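Local coordinates for Exo-beta-1,3-galactanase (Bifidobacterium bifidum, PDB 5FLW), which probably hydrolyses beta-1,3-linked galactan chains from their non-reducing ends, as a putative exo-acting member of glycoside hydrolase family 43, at residues Y201-Q206 / K231-E236; K216-T221 / G225-W230; K239-Q244 / V279-S284; L292-S295 / T301-R304. All coordinates share one frame; numbering follows the deposited sequence.

Interaction 1: Y201-Q206 / K231-E236; sequences YWFGSQ and KLFAPE. Unlike the reference sequence in segment 231-236: Glu-236 (reference Lys).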
loop_
_atom_site.group_PDB
_atom_site.type_symbol
_atom_site.label_atom_id
_atom_site.label_comp_id
_atom_site.label_asym_id
_atom_site.label_seq_id
_atom_site.Cartn_x
_atom_site.Cartn_y
_atom_site.Cartn_z
ATOM N N TYR A 201 13.472 -3.760 3.947
ATOM C CA TYR A 201 13.127 -4.472 2.722
ATOM C C TYR A 201 12.045 -3.654 2.025
ATOM O O TYR A 201 11.016 -3.356 2.628
ATOM C CB TYR A 201 12.602 -5.888 3.004
ATOM C CG TYR A 201 13.585 -6.858 3.690
ATOM C CD1 TYR A 201 13.994 -6.658 5.009
ATOM C CD2 TYR A 201 14.044 -8.002 3.025
ATOM C CE1 TYR A 201 14.875 -7.551 5.643
ATOM C CE2 TYR A 201 14.917 -8.900 3.638
ATOM C CZ TYR A 201 15.334 -8.670 4.948
ATOM O OH TYR A 201 16.192 -9.570 5.574
ATOM N N TRP A 202 12.295 -3.294 0.764
ATOM C CA TRP A 202 11.439 -2.426 -0.036
ATOM C C TRP A 202 11.002 -3.213 -1.268
ATOM O O TRP A 202 11.842 -3.604 -2.089
ATOM C CB TRP A 202 12.264 -1.197 -0.439
ATOM C CG TRP A 202 11.623 -0.128 -1.280
ATOM C CD1 TRP A 202 10.366 -0.122 -1.837
ATOM C CD2 TRP A 202 12.241 1.112 -1.679
ATOM N NE1 TRP A 202 10.168 1.046 -2.552
ATOM C CE2 TRP A 202 11.300 1.821 -2.466
ATOM C CE3 TRP A 202 13.496 1.697 -1.433
ATOM C CZ2 TRP A 202 11.589 3.079 -3.027
ATOM C CZ3 TRP A 202 13.776 2.954 -1.977
ATOM C CH2 TRP A 202 12.817 3.636 -2.755
ATOM N N PHE A 203 9.689 -3.429 -1.403
ATOM C CA PHE A 203 9.095 -4.175 -2.506
ATOM C C PHE A 203 8.364 -3.223 -3.448
ATOM O O PHE A 203 7.827 -2.198 -3.017
ATOM C CB PHE A 203 8.081 -5.207 -1.984
ATOM C CG PHE A 203 8.658 -6.177 -0.988
ATOM C CD1 PHE A 203 8.860 -5.809 0.340
ATOM C CD2 PHE A 203 9.001 -7.467 -1.374
ATOM C CE1 PHE A 203 9.408 -6.726 1.263
ATOM C CE2 PHE A 203 9.544 -8.385 -0.450
ATOM C CZ PHE A 203 9.737 -8.007 0.858
ATOM N N GLY A 204 8.310 -3.592 -4.735
ATOM C CA GLY A 204 7.524 -2.840 -5.700
ATOM C C GLY A 204 7.292 -3.637 -6.969
ATOM O O GLY A 204 7.813 -4.745 -7.141
ATOM N N SER A 205 6.497 -3.047 -7.861
ATOM C CA SER A 205 6.104 -3.675 -9.117
ATOM C C SER A 205 6.664 -2.922 -10.320
ATOM O O SER A 205 6.789 -1.689 -10.305
ATOM C CB SER A 205 4.579 -3.761 -9.246
ATOM O OG SER A 205 3.963 -2.519 -8.956
ATOM N N GLN A 206 6.990 -3.670 -11.375
ATOM C CA GLN A 206 7.392 -3.008 -12.613
ATOM C C GLN A 206 6.196 -2.263 -13.204
ATOM O O GLN A 206 5.050 -2.435 -12.777
ATOM C CB GLN A 206 8.006 -3.998 -13.617
ATOM C CG GLN A 206 9.105 -4.855 -13.007
ATOM C CD GLN A 206 9.739 -5.806 -14.026
ATOM O OE1 GLN A 206 9.877 -7.017 -13.783
ATOM N NE2 GLN A 206 10.117 -5.282 -15.176
ATOM N N LYS A 231 15.945 -7.433 -6.962
ATOM C CA LYS A 231 15.864 -8.877 -7.145
ATOM C C LYS A 231 14.440 -9.394 -7.082
ATOM O O LYS A 231 13.563 -8.782 -6.489
ATOM C CB LYS A 231 16.667 -9.593 -6.062
ATOM C CG LYS A 231 18.165 -9.386 -6.130
ATOM C CD LYS A 231 18.856 -10.120 -4.997
ATOM C CE LYS A 231 20.363 -9.943 -5.064
ATOM N NZ LYS A 231 21.040 -10.641 -3.941
ATOM N N LEU A 232 14.130 -10.382 -7.759
ATOM C CA LEU A 232 12.809 -10.971 -7.722
ATOM C C LEU A 232 12.604 -11.698 -6.405
ATOM O O LEU A 232 13.530 -12.307 -5.887
ATOM C CB LEU A 232 12.693 -12.020 -8.835
ATOM C CG LEU A 232 12.114 -11.696 -10.213
ATOM C CD1 LEU A 232 13.030 -10.771 -10.988
ATOM C CD2 LEU A 232 11.869 -12.973 -11.005
ATOM N N PHE A 233 11.396 -11.639 -5.858
ATOM C CA PHE A 233 11.062 -12.436 -4.671
ATOM C C PHE A 233 10.155 -13.643 -4.921
ATOM O O PHE A 233 10.070 -14.521 -4.051
ATOM C CB PHE A 233 10.522 -11.586 -3.499
ATOM C CG PHE A 233 9.347 -10.705 -3.846
ATOM C CD1 PHE A 233 9.536 -9.426 -4.369
ATOM C CD2 PHE A 233 8.049 -11.154 -3.638
ATOM C CE1 PHE A 233 8.446 -8.606 -4.696
ATOM C CE2 PHE A 233 6.933 -10.336 -3.964
ATOM C CZ PHE A 233 7.145 -9.066 -4.488
ATOM N N ALA A 234 9.460 -13.698 -6.053
ATOM C CA ALA A 234 8.710 -14.858 -6.515
ATOM C C ALA A 234 9.421 -15.506 -7.709
ATOM O O ALA A 234 10.339 -14.920 -8.294
ATOM C CB ALA A 234 7.298 -14.422 -6.921
ATOM N N PRO A 235 9.017 -16.722 -8.102
ATOM C CA PRO A 235 9.736 -17.397 -9.195
ATOM C C PRO A 235 9.670 -16.598 -10.490
ATOM O O PRO A 235 8.696 -15.891 -10.787
ATOM C CB PRO A 235 9.020 -18.743 -9.314
ATOM C CG PRO A 235 8.361 -18.955 -8.004
ATOM C CD PRO A 235 8.047 -17.620 -7.429
ATOM N N GLU A 236 10.753 -16.686 -11.245
ATOM C CA GLU A 236 10.812 -16.026 -12.535
ATOM C C GLU A 236 9.701 -16.521 -13.444
ATOM O O GLU A 236 9.508 -17.731 -13.611
ATOM C CB GLU A 236 12.179 -16.277 -13.168
ATOM C CG GLU A 236 12.405 -15.583 -14.494
ATOM C CD GLU A 236 13.830 -15.738 -14.994
ATOM O OE1 GLU A 236 14.454 -16.813 -14.731
ATOM O OE2 GLU A 236 14.300 -14.796 -15.704
#
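Phe-203 and Phe-233 mark the closest backbone approach of 201-206 and 231-236, and even there their CA atoms stand 8.8 Å apart. The two segments belong to one four-stranded antiparallel sheet, a blade of the five-bladed beta-propeller of family GH43, but they are not neighbours in it: strand 216-220 runs between them and pairs with both. Residues 201-205 belong to the second strand of the blade, 199-205, whereas 231-232 is its short outermost strand, after which the chain leaves the sheet as a loop at Phe-233. No hydrogen bond joins the two segments, and the contact, which buries 128 Å² in all, is made by two phenyl rings reaching across the intervening strand.

The rings form a T-shaped pair, with centroids 5.1 Å apart and planes at 85°. Phe-203 supplies the edge and Phe-233 the face. On Phe-233, CG lies between the backbone N and the carbonyl carbon (chi1 54°), and its CB already points to 201-206, which presents the broad side of the ring to the strand. Phe-203 has CG anti to its carbonyl carbon (chi1 -57°), which brings the CD2-CE2 edge of its ring up to Phe-233.

Both residues are buried. Ile-283 of strand 278-286, in the next sheet along the chain, touches both phenyls, Ile-285 packs on Phe-203, and Tyr-217 of the intervening strand packs on Phe-233, so the pair lies where two blades meet. At the point of contact, Phe-203 CD2 sits 3.5 Å above the plane of the Phe-233 ring, displaced toward its rim, and is 3.6 Å from both CD1 and CE1 of Phe-233.

Interaction 2: K216-T221 / G225-W230; sequences KYSTAT and GPWSEW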
loop_
_atom_site.group_PDB
_atom_site.type_symbol
_atom_site.label_atom_id
_atom_site.label_comp_id
_atom_site.label_asym_id
_atom_site.label_seq_id
_atom_site.Cartn_x
_atom_site.Cartn_y
_atom_site.Cartn_z
ATOM N N LYS A 216 9.807 -6.994 -7.540
ATOM C CA LYS A 216 11.167 -7.075 -7.013
ATOM C C LYS A 216 11.290 -6.373 -5.663
ATOM O O LYS A 216 10.410 -5.604 -5.236
ATOM C CB LYS A 216 12.185 -6.473 -7.994
ATOM C CG LYS A 216 12.068 -6.964 -9.399
ATOM C CD LYS A 216 13.245 -6.477 -10.238
ATOM C CE LYS A 216 13.229 -7.111 -11.606
ATOM N NZ LYS A 216 14.307 -6.596 -12.498
ATOM N N TYR A 217 12.430 -6.628 -5.000
ATOM C CA TYR A 217 12.742 -5.989 -3.727
ATOM C C TYR A 217 14.209 -5.553 -3.664
ATOM O O TYR A 217 15.086 -6.068 -4.382
ATOM C CB TYR A 217 12.368 -6.877 -2.527
ATOM C CG TYR A 217 13.328 -8.031 -2.299
ATOM C CD1 TYR A 217 13.331 -9.140 -3.155
ATOM C CD2 TYR A 217 14.243 -8.010 -1.249
ATOM C CE1 TYR A 217 14.216 -10.204 -2.976
ATOM C CE2 TYR A 217 15.146 -9.076 -1.054
ATOM C CZ TYR A 217 15.122 -10.170 -1.916
ATOM O OH TYR A 217 15.999 -11.225 -1.715
ATOM N N SER A 218 14.464 -4.597 -2.767
ATOM C CA SER A 218 15.796 -4.084 -2.480
ATOM C C SER A 218 15.928 -3.960 -0.967
ATOM O O SER A 218 14.924 -3.843 -0.259
ATOM C CB SER A 218 16.003 -2.731 -3.175
ATOM O OG SER A 218 17.264 -2.172 -2.911
ATOM N N THR A 219 17.175 -4.014 -0.469
ATOM C CA THR A 219 17.450 -3.904 0.966
ATOM C C THR A 219 18.474 -2.798 1.230
ATOM O O THR A 219 19.253 -2.410 0.349
ATOM C CB THR A 219 17.965 -5.224 1.591
ATOM O OG1 THR A 219 19.210 -5.575 0.985
ATOM C CG2 THR A 219 16.981 -6.349 1.336
ATOM N N ALA A 220 18.442 -2.280 2.462
ATOM C CA ALA A 220 19.374 -1.249 2.904
ATOM C C ALA A 220 19.372 -1.234 4.424
ATOM O O ALA A 220 18.405 -1.658 5.063
ATOM C CB ALA A 220 19.021 0.135 2.337
ATOM N N THR A 221 20.481 -0.757 4.997
ATOM C CA THR A 221 20.595 -0.563 6.435
ATOM C C THR A 221 20.285 0.868 6.854
ATOM O O THR A 221 20.224 1.164 8.056
ATOM C CB THR A 221 22.009 -0.954 6.894
ATOM O OG1 THR A 221 22.952 -0.090 6.257
ATOM C CG2 THR A 221 22.340 -2.369 6.463
ATOM N N GLY A 225 19.834 4.819 2.012
ATOM C CA GLY A 225 20.657 3.970 1.175
ATOM C C GLY A 225 22.072 3.800 1.726
ATOM O O GLY A 225 22.383 4.284 2.837
ATOM N N PRO A 226 22.955 3.145 0.948
ATOM C CA PRO A 226 22.686 2.609 -0.396
ATOM C C PRO A 226 21.687 1.462 -0.420
ATOM O O PRO A 226 21.694 0.574 0.437
ATOM C CB PRO A 226 24.038 2.056 -0.855
ATOM C CG PRO A 226 24.887 1.972 0.353
ATOM C CD PRO A 226 24.349 2.914 1.381
ATOM N N TRP A 227 20.833 1.499 -1.431
ATOM C CA TRP A 227 19.900 0.418 -1.688
ATOM C C TRP A 227 20.526 -0.607 -2.631
ATOM O O TRP A 227 21.179 -0.258 -3.616
ATOM C CB TRP A 227 18.598 0.984 -2.250
ATOM C CG TRP A 227 17.808 1.668 -1.182
ATOM C CD1 TRP A 227 17.812 3.009 -0.874
ATOM C CD2 TRP A 227 16.917 1.047 -0.240
ATOM N NE1 TRP A 227 16.959 3.260 0.181
ATOM C CE2 TRP A 227 16.400 2.075 0.592
ATOM C CE3 TRP A 227 16.487 -0.273 -0.027
ATOM C CZ2 TRP A 227 15.471 1.812 1.627
ATOM C CZ3 TRP A 227 15.567 -0.535 1.018
ATOM C CH2 TRP A 227 15.070 0.506 1.822
ATOM N N SER A 228 20.329 -1.882 -2.299
ATOM C CA SER A 228 20.935 -2.986 -3.027
ATOM C C SER A 228 20.284 -3.146 -4.406
ATOM O O SER A 228 19.265 -2.527 -4.731
ATOM C CB SER A 228 20.781 -4.287 -2.238
ATOM O OG SER A 228 19.459 -4.791 -2.338
ATOM N N GLU A 229 20.899 -4.005 -5.223
ATOM C CA GLU A 229 20.308 -4.433 -6.486
ATOM C C GLU A 229 18.864 -4.902 -6.258
ATOM O O GLU A 229 18.558 -5.522 -5.237
ATOM C CB GLU A 229 21.152 -5.603 -7.004
ATOM C CG GLU A 229 20.535 -6.361 -8.149
ATOM C CD GLU A 229 21.261 -7.675 -8.482
ATOM O OE1 GLU A 229 21.882 -8.289 -7.579
ATOM O OE2 GLU A 229 21.203 -8.107 -9.651
ATOM N N TRP A 230 17.991 -4.640 -7.218
ATOM C CA TRP A 230 16.610 -5.086 -7.100
ATOM C C TRP A 230 16.517 -6.518 -7.629
ATOM O O TRP A 230 16.919 -6.793 -8.754
ATOM C CB TRP A 230 15.668 -4.145 -7.852
ATOM C CG TRP A 230 15.561 -2.805 -7.187
ATOM C CD1 TRP A 230 16.463 -1.784 -7.251
ATOM C CD2 TRP A 230 14.504 -2.351 -6.336
ATOM N NE1 TRP A 230 16.031 -0.724 -6.499
ATOM C CE2 TRP A 230 14.829 -1.045 -5.927
ATOM C CE3 TRP A 230 13.311 -2.920 -5.883
ATOM C CZ2 TRP A 230 14.004 -0.299 -5.088
ATOM C CZ3 TRP A 230 12.498 -2.179 -5.053
ATOM C CH2 TRP A 230 12.846 -0.885 -4.664
HETATM O O HOH W 1 16.278 -8.561 -11.194
HETATM O O HOH W 2 17.312 -7.462 -3.324
HETATM O O HOH W 3 22.318 0.549 3.062
HETATM O O HOH W 4 23.970 2.544 4.833
#
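Trp-230 and Trp-227 each offer an indole face to a small side chain of 216-221. Ser-218 CB stands over the six-membered ring of Trp-230, 3.5 Å from its centroid, while Lys-216 O comes to the edge of that indole. Ala-220 CB does the same on Trp-227, again 3.5 Å from the six-membered centroid, with Ser-218 OG at the edge near the plane. Both are CH-pi contacts made almost straight down the ring normal. Edge-to-face contacts with Trp-202, on the neighbouring strand, draw the two indoles into one aromatic cluster.

Strand 216-220 and the irregular return 225-230 make a hairpin on the outer side of a blade of the GH43 five-bladed beta-propeller; a cis peptide precedes Pro-226 in the return. Ser-228 carries most of the pairing. Its N donates to Thr-219 O over 2.9 Å, and its OG, placed between N and carbonyl carbon (chi1 76°), accepts Thr-219 N at 3.1 Å with an N-H...O angle of 168°, a side chain standing in for a backbone acceptor. Ser-218 OG donates to Ser-228 O over 2.7 Å, from a position tilted 34° out of the carbonyl plane. Single waters also bridge the backbones: one donates to both Tyr-217 O and Glu-229 O, and another accepts from Thr-221 N and donates to Pro-226 O over 2.7 Å.

Interaction 3: K239-Q244 / V279-S284; sequences KTYDSQ and VQMPIS
Tyr-241 and Met-281 cross at about a right angle, in a Met-aromatic contact between a left-handed helical turn and a strand. The turn, residues 239-242 with phi from 51° to 58°, leads into strand 244-250 of the last blade of the GH43 five-bladed beta-propeller; Met-281 lies on strand 278-286, the third of that blade. The thioether chain bends at its end (chi3 66°), bringing CE to 3.9 Å from both CD2 and CE2 of Tyr-241. The sulfur approaches the same side of the ring obliquely, SD lying 4.8 Å from the centroid, neither squarely over the face nor at the edge.

Val-279 meets the end of the turn. Its CB points to Ser-243, and the CG2 branch rests 3.7 Å from Ser-243 CB, beside the carbonyl Tyr-241 O. No hydrogen bond crosses between the segments; within 239-244, Ser-243 N donates to Lys-239 O over 3.2 Å. Arg-267 takes both Tyr-241 O and Asp-242 O, fastening the turn from outside.

An alanine in place of Ser-243 would keep the touch on Val-279 but would probably leave Thr-240 O without its hydroxyl donor and the unusual turn less firmly closed. That hydroxyl, Ser-243 OG, donates to Thr-240 O over 2.8 Å, in the carbonyl plane.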
loop_
_atom_site.group_PDB
_atom_site.type_symbol
_atom_site.label_atom_id
_atom_site.label_comp_id
_atom_site.label_asym_id
_atom_site.label_seq_id
_atom_site.Cartn_x
_atom_site.Cartn_y
_atom_site.Cartn_z
ATOM N N LYS A 239 5.054 -13.978 -12.490
ATOM C CA LYS A 239 4.362 -12.680 -12.428
ATOM C C LYS A 239 3.830 -12.388 -11.020
ATOM O O LYS A 239 2.725 -11.873 -10.856
ATOM C CB LYS A 239 3.229 -12.561 -13.462
ATOM C CG LYS A 239 3.551 -12.894 -14.900
ATOM C CD LYS A 239 4.579 -11.988 -15.492
ATOM C CE LYS A 239 4.737 -12.321 -16.988
ATOM N NZ LYS A 239 6.006 -11.767 -17.611
ATOM N N THR A 240 4.627 -12.721 -9.992
ATOM C CA THR A 240 4.228 -12.510 -8.593
ATOM C C THR A 240 2.917 -13.250 -8.303
ATOM O O THR A 240 1.995 -12.720 -7.673
ATOM C CB THR A 240 4.131 -11.015 -8.245
ATOM O OG1 THR A 240 5.180 -10.295 -8.908
ATOM C CG2 THR A 240 4.295 -10.800 -6.749
ATOM N N TYR A 241 2.804 -14.462 -8.849
ATOM C CA TYR A 241 1.564 -15.251 -8.777
ATOM C C TYR A 241 0.374 -14.482 -9.362
ATOM O O TYR A 241 -0.728 -14.435 -8.791
ATOM C CB TYR A 241 1.322 -15.832 -7.382
ATOM C CG TYR A 241 2.423 -16.810 -7.084
ATOM C CD1 TYR A 241 2.528 -17.979 -7.818
ATOM C CD2 TYR A 241 3.406 -16.530 -6.131
ATOM C CE1 TYR A 241 3.549 -18.880 -7.591
ATOM C CE2 TYR A 241 4.436 -17.421 -5.884
ATOM C CZ TYR A 241 4.508 -18.601 -6.628
ATOM O OH TYR A 241 5.515 -19.547 -6.425
ATOM N N ASP A 242 0.629 -13.876 -10.529
ATOM C CA ASP A 242 -0.352 -13.091 -11.275
ATOM C C ASP A 242 -1.031 -12.046 -10.386
ATOM O O ASP A 242 -2.257 -12.002 -10.248
ATOM C CB ASP A 242 -1.363 -13.984 -12.007
ATOM C CG ASP A 242 -2.271 -13.192 -12.948
ATOM O OD1 ASP A 242 -1.885 -12.087 -13.384
ATOM O OD2 ASP A 242 -3.381 -13.692 -13.250
ATOM N N SER A 243 -0.205 -11.223 -9.736
ATOM C CA SER A 243 -0.718 -10.155 -8.892
ATOM C C SER A 243 0.250 -8.984 -8.947
ATOM O O SER A 243 1.351 -9.085 -9.498
ATOM C CB SER A 243 -0.928 -10.615 -7.430
ATOM O OG SER A 243 0.299 -10.696 -6.707
ATOM N N GLN A 244 -0.167 -7.876 -8.341
ATOM C CA GLN A 244 0.677 -6.701 -8.160
ATOM C C GLN A 244 0.831 -6.467 -6.659
ATOM O O GLN A 244 -0.169 -6.242 -5.964
ATOM C CB GLN A 244 0.051 -5.459 -8.810
ATOM C CG GLN A 244 0.961 -4.220 -8.659
ATOM C CD GLN A 244 0.349 -2.934 -9.202
ATOM O OE1 GLN A 244 -0.874 -2.799 -9.257
ATOM N NE2 GLN A 244 1.205 -1.986 -9.623
ATOM N N VAL A 279 -4.333 -11.742 -3.781
ATOM C CA VAL A 279 -3.471 -12.879 -3.504
ATOM C C VAL A 279 -2.897 -12.655 -2.106
ATOM O O VAL A 279 -2.182 -11.674 -1.871
ATOM C CB VAL A 279 -2.360 -13.020 -4.564
ATOM C CG1 VAL A 279 -1.360 -14.093 -4.138
ATOM C CG2 VAL A 279 -2.961 -13.340 -5.955
ATOM N N GLN A 280 -3.220 -13.556 -1.176
ATOM C CA GLN A 280 -2.815 -13.432 0.216
ATOM C C GLN A 280 -1.990 -14.666 0.568
ATOM O O GLN A 280 -2.476 -15.803 0.437
ATOM C CB GLN A 280 -4.042 -13.341 1.107
ATOM C CG GLN A 280 -3.746 -13.215 2.587
ATOM C CD GLN A 280 -5.023 -12.971 3.397
ATOM O OE1 GLN A 280 -5.717 -11.962 3.204
ATOM N NE2 GLN A 280 -5.338 -13.894 4.300
ATOM N N MET A 281 -0.741 -14.447 0.989
ATOM C CA MET A 281 0.206 -15.545 1.141
ATOM C C MET A 281 1.201 -15.192 2.229
ATOM O O MET A 281 1.527 -14.011 2.399
ATOM C CB MET A 281 0.985 -15.779 -0.166
ATOM C CG MET A 281 0.159 -16.200 -1.384
ATOM S SD MET A 281 1.146 -16.180 -2.900
ATOM C CE MET A 281 2.341 -17.522 -2.566
ATOM N N PRO A 282 1.752 -16.183 2.932
ATOM C CA PRO A 282 2.933 -15.910 3.760
ATOM C C PRO A 282 4.127 -15.622 2.857
ATOM O O PRO A 282 4.230 -16.142 1.739
ATOM C CB PRO A 282 3.129 -17.213 4.535
ATOM C CG PRO A 282 2.614 -18.264 3.598
ATOM C CD PRO A 282 1.485 -17.635 2.824
ATOM N N ILE A 283 4.994 -14.719 3.306
ATOM C CA ILE A 283 6.229 -14.418 2.592
ATOM C C ILE A 283 7.388 -14.606 3.563
ATOM O O ILE A 283 7.314 -14.172 4.717
ATOM C CB ILE A 283 6.194 -13.022 1.927
ATOM C CG1 ILE A 283 7.426 -12.805 1.029
ATOM C CG2 ILE A 283 6.074 -11.921 2.959
ATOM C CD1 ILE A 283 7.377 -11.565 0.158
ATOM N N SER A 284 8.418 -15.318 3.123
ATOM C CA SER A 284 9.565 -15.610 3.968
ATOM C C SER A 284 10.615 -14.502 3.820
ATOM O O SER A 284 10.975 -14.121 2.698
ATOM C CB SER A 284 10.128 -16.985 3.616
ATOM O OG SER A 284 11.495 -17.036 3.944
#

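Interaction 4: L292-S295 / T301-R304; sequences LTWS and TTHR
Thr-302 rests its methyl on the indole of Trp-294 in a CH-pi contact. CG2 of Thr-302 lies 3.4 Å from the centroid of the five-membered ring of Trp-294 and 4° off its normal, so all five atoms of that ring are nearly equidistant, CD2 and CE2 of Trp-294 being closest at 3.5 Å. With chi1 near 59°, the threonine holds OG1 between its backbone N and carbonyl carbon, and CG2 is the branch that meets the ring. Near the far end of the indole, Trp-294 CH2 is 4.0 Å from Thr-301 O.

The C-terminal tail shapes itself by two bonds of its own. Thr-301 OG1 donates to His-303 O over 2.6 Å, coming from above the carbonyl plane, and His-303 ND1 donates over 2.7 Å to Arg-304 O, an oxygen of the terminal carboxylate. Arg-304 in turn makes a salt bridge through NE to Asp-242 OD2.

On the other segment, Tyr-241 OH is hydrogen-bonded to the backbone N of Trp-294, and Tyr-298 packs edge-to-face with the indole. Replacing Trp-294 by an alanine would probably leave the Thr-302 methyl without its platform and open a gap between the tail and residues 292-295.

The contact is a surface one on the last blade of the five-bladed propeller: both segments follow its edge strand 289-291, Trp-294 leans on Met-281 of strand 278-286, and Thr-302 also touches Tyr-241 in the left-handed turn 239-242.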
loop_
_atom_site.group_PDB
_atom_site.type_symbol
_atom_site.label_atom_id
_atom_site.label_comp_id
_atom_site.label_asym_id
_atom_site.label_seq_id
_atom_site.Cartn_x
_atom_site.Cartn_y
_atom_site.Cartn_z
ATOM N N LEU A 292 8.728 -15.737 -1.986
ATOM C CA LEU A 292 7.291 -15.980 -2.029
ATOM C C LEU A 292 7.051 -17.252 -2.829
ATOM O O LEU A 292 7.463 -17.331 -3.991
ATOM C CB LEU A 292 6.573 -14.786 -2.674
ATOM C CG LEU A 292 5.058 -14.752 -2.670
ATOM C CD1 LEU A 292 4.519 -14.578 -1.231
ATOM C CD2 LEU A 292 4.528 -13.634 -3.624
ATOM N N THR A 293 6.393 -18.246 -2.209
ATOM C CA THR A 293 6.200 -19.571 -2.806
ATOM C C THR A 293 4.764 -20.061 -2.680
ATOM O O THR A 293 4.197 -20.064 -1.582
ATOM C CB THR A 293 7.103 -20.621 -2.172
ATOM O OG1 THR A 293 8.449 -20.140 -2.218
ATOM C CG2 THR A 293 7.043 -21.849 -2.976
ATOM N N TRP A 294 4.201 -20.518 -3.796
ATOM C CA TRP A 294 2.866 -21.099 -3.760
ATOM C C TRP A 294 2.908 -22.491 -3.117
ATOM O O TRP A 294 3.928 -23.177 -3.124
ATOM C CB TRP A 294 2.313 -21.219 -5.183
ATOM C CG TRP A 294 0.851 -21.446 -5.284
ATOM C CD1 TRP A 294 0.212 -22.649 -5.418
ATOM C CD2 TRP A 294 -0.187 -20.440 -5.262
ATOM N NE1 TRP A 294 -1.158 -22.455 -5.504
ATOM C CE2 TRP A 294 -1.430 -21.115 -5.402
ATOM C CE3 TRP A 294 -0.184 -19.043 -5.143
ATOM C CZ2 TRP A 294 -2.653 -20.440 -5.424
ATOM C CZ3 TRP A 294 -1.404 -18.364 -5.178
ATOM C CH2 TRP A 294 -2.624 -19.068 -5.320
ATOM N N SER A 295 1.763 -22.910 -2.582
ATOM C CA SER A 295 1.559 -24.260 -2.076
ATOM C C SER A 295 0.274 -24.828 -2.657
ATOM O O SER A 295 -0.711 -24.112 -2.844
ATOM C CB SER A 295 1.462 -24.214 -0.548
ATOM O OG SER A 295 0.919 -25.428 -0.068
ATOM N N THR A 301 -6.010 -20.070 -8.166
ATOM C CA THR A 301 -5.000 -20.548 -9.106
ATOM C C THR A 301 -3.857 -19.549 -9.210
ATOM O O THR A 301 -4.031 -18.351 -8.966
ATOM C CB THR A 301 -5.595 -20.806 -10.503
ATOM O OG1 THR A 301 -6.331 -19.658 -10.935
ATOM C CG2 THR A 301 -6.524 -22.011 -10.467
ATOM N N THR A 302 -2.678 -20.076 -9.562
ATOM C CA THR A 302 -1.465 -19.257 -9.675
ATOM C C THR A 302 -1.551 -18.233 -10.800
ATOM O O THR A 302 -0.801 -17.249 -10.804
ATOM C CB THR A 302 -0.243 -20.158 -9.862
ATOM O OG1 THR A 302 -0.422 -20.938 -11.049
ATOM C CG2 THR A 302 -0.119 -21.121 -8.694
ATOM N N HIS A 303 -2.440 -18.437 -11.747
ATOM C CA HIS A 303 -2.727 -17.442 -12.753
ATOM C C HIS A 303 -4.238 -17.370 -12.876
ATOM O O HIS A 303 -4.917 -18.396 -12.783
ATOM C CB HIS A 303 -2.138 -17.838 -14.095
ATOM C CG HIS A 303 -2.191 -16.733 -15.100
ATOM N ND1 HIS A 303 -3.320 -16.468 -15.851
ATOM C CD2 HIS A 303 -1.263 -15.814 -15.463
ATOM C CE1 HIS A 303 -3.083 -15.428 -16.632
ATOM N NE2 HIS A 303 -1.842 -15.017 -16.423
ATOM N N ARG A 304 -4.764 -16.161 -13.046
ATOM C CA ARG A 304 -6.215 -15.970 -13.101
ATOM C C ARG A 304 -6.741 -16.547 -14.403
ATOM O O ARG A 304 -5.959 -16.821 -15.338
ATOM C CB ARG A 304 -6.597 -14.493 -13.005
ATOM C CG ARG A 304 -6.474 -13.763 -14.318
ATOM C CD ARG A 304 -6.595 -12.273 -14.091
ATOM N NE ARG A 304 -5.378 -11.743 -13.505
ATOM C CZ ARG A 304 -5.212 -10.483 -13.112
ATOM N NH1 ARG A 304 -6.216 -9.617 -13.220
ATOM N NH2 ARG A 304 -4.052 -10.105 -12.590
ATOM O OXT ARG A 304 -7.960 -16.717 -14.517
#

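Along the chain, interaction 1 opens first, on strand 199-205, and closes at 231-236, spanning the rest of one propeller blade. Interaction 2 falls wholly within that span as its tight hairpin, and the two share the sheet: strand 216-220 bonds to Trp-202 on one flank and Lys-231 on the other. Interactions 3 and 4 follow in series, with no crossing. Interaction 3 closes a loop of 34 residues in the last blade, and interaction 4, about 7 Å away between centres, a short one at the C terminus. Phe-233 O with Leu-292 N, and Ser-205 OG with Gln-244 NE2, tie the two blades together; interaction 2 touches neither of the later contacts.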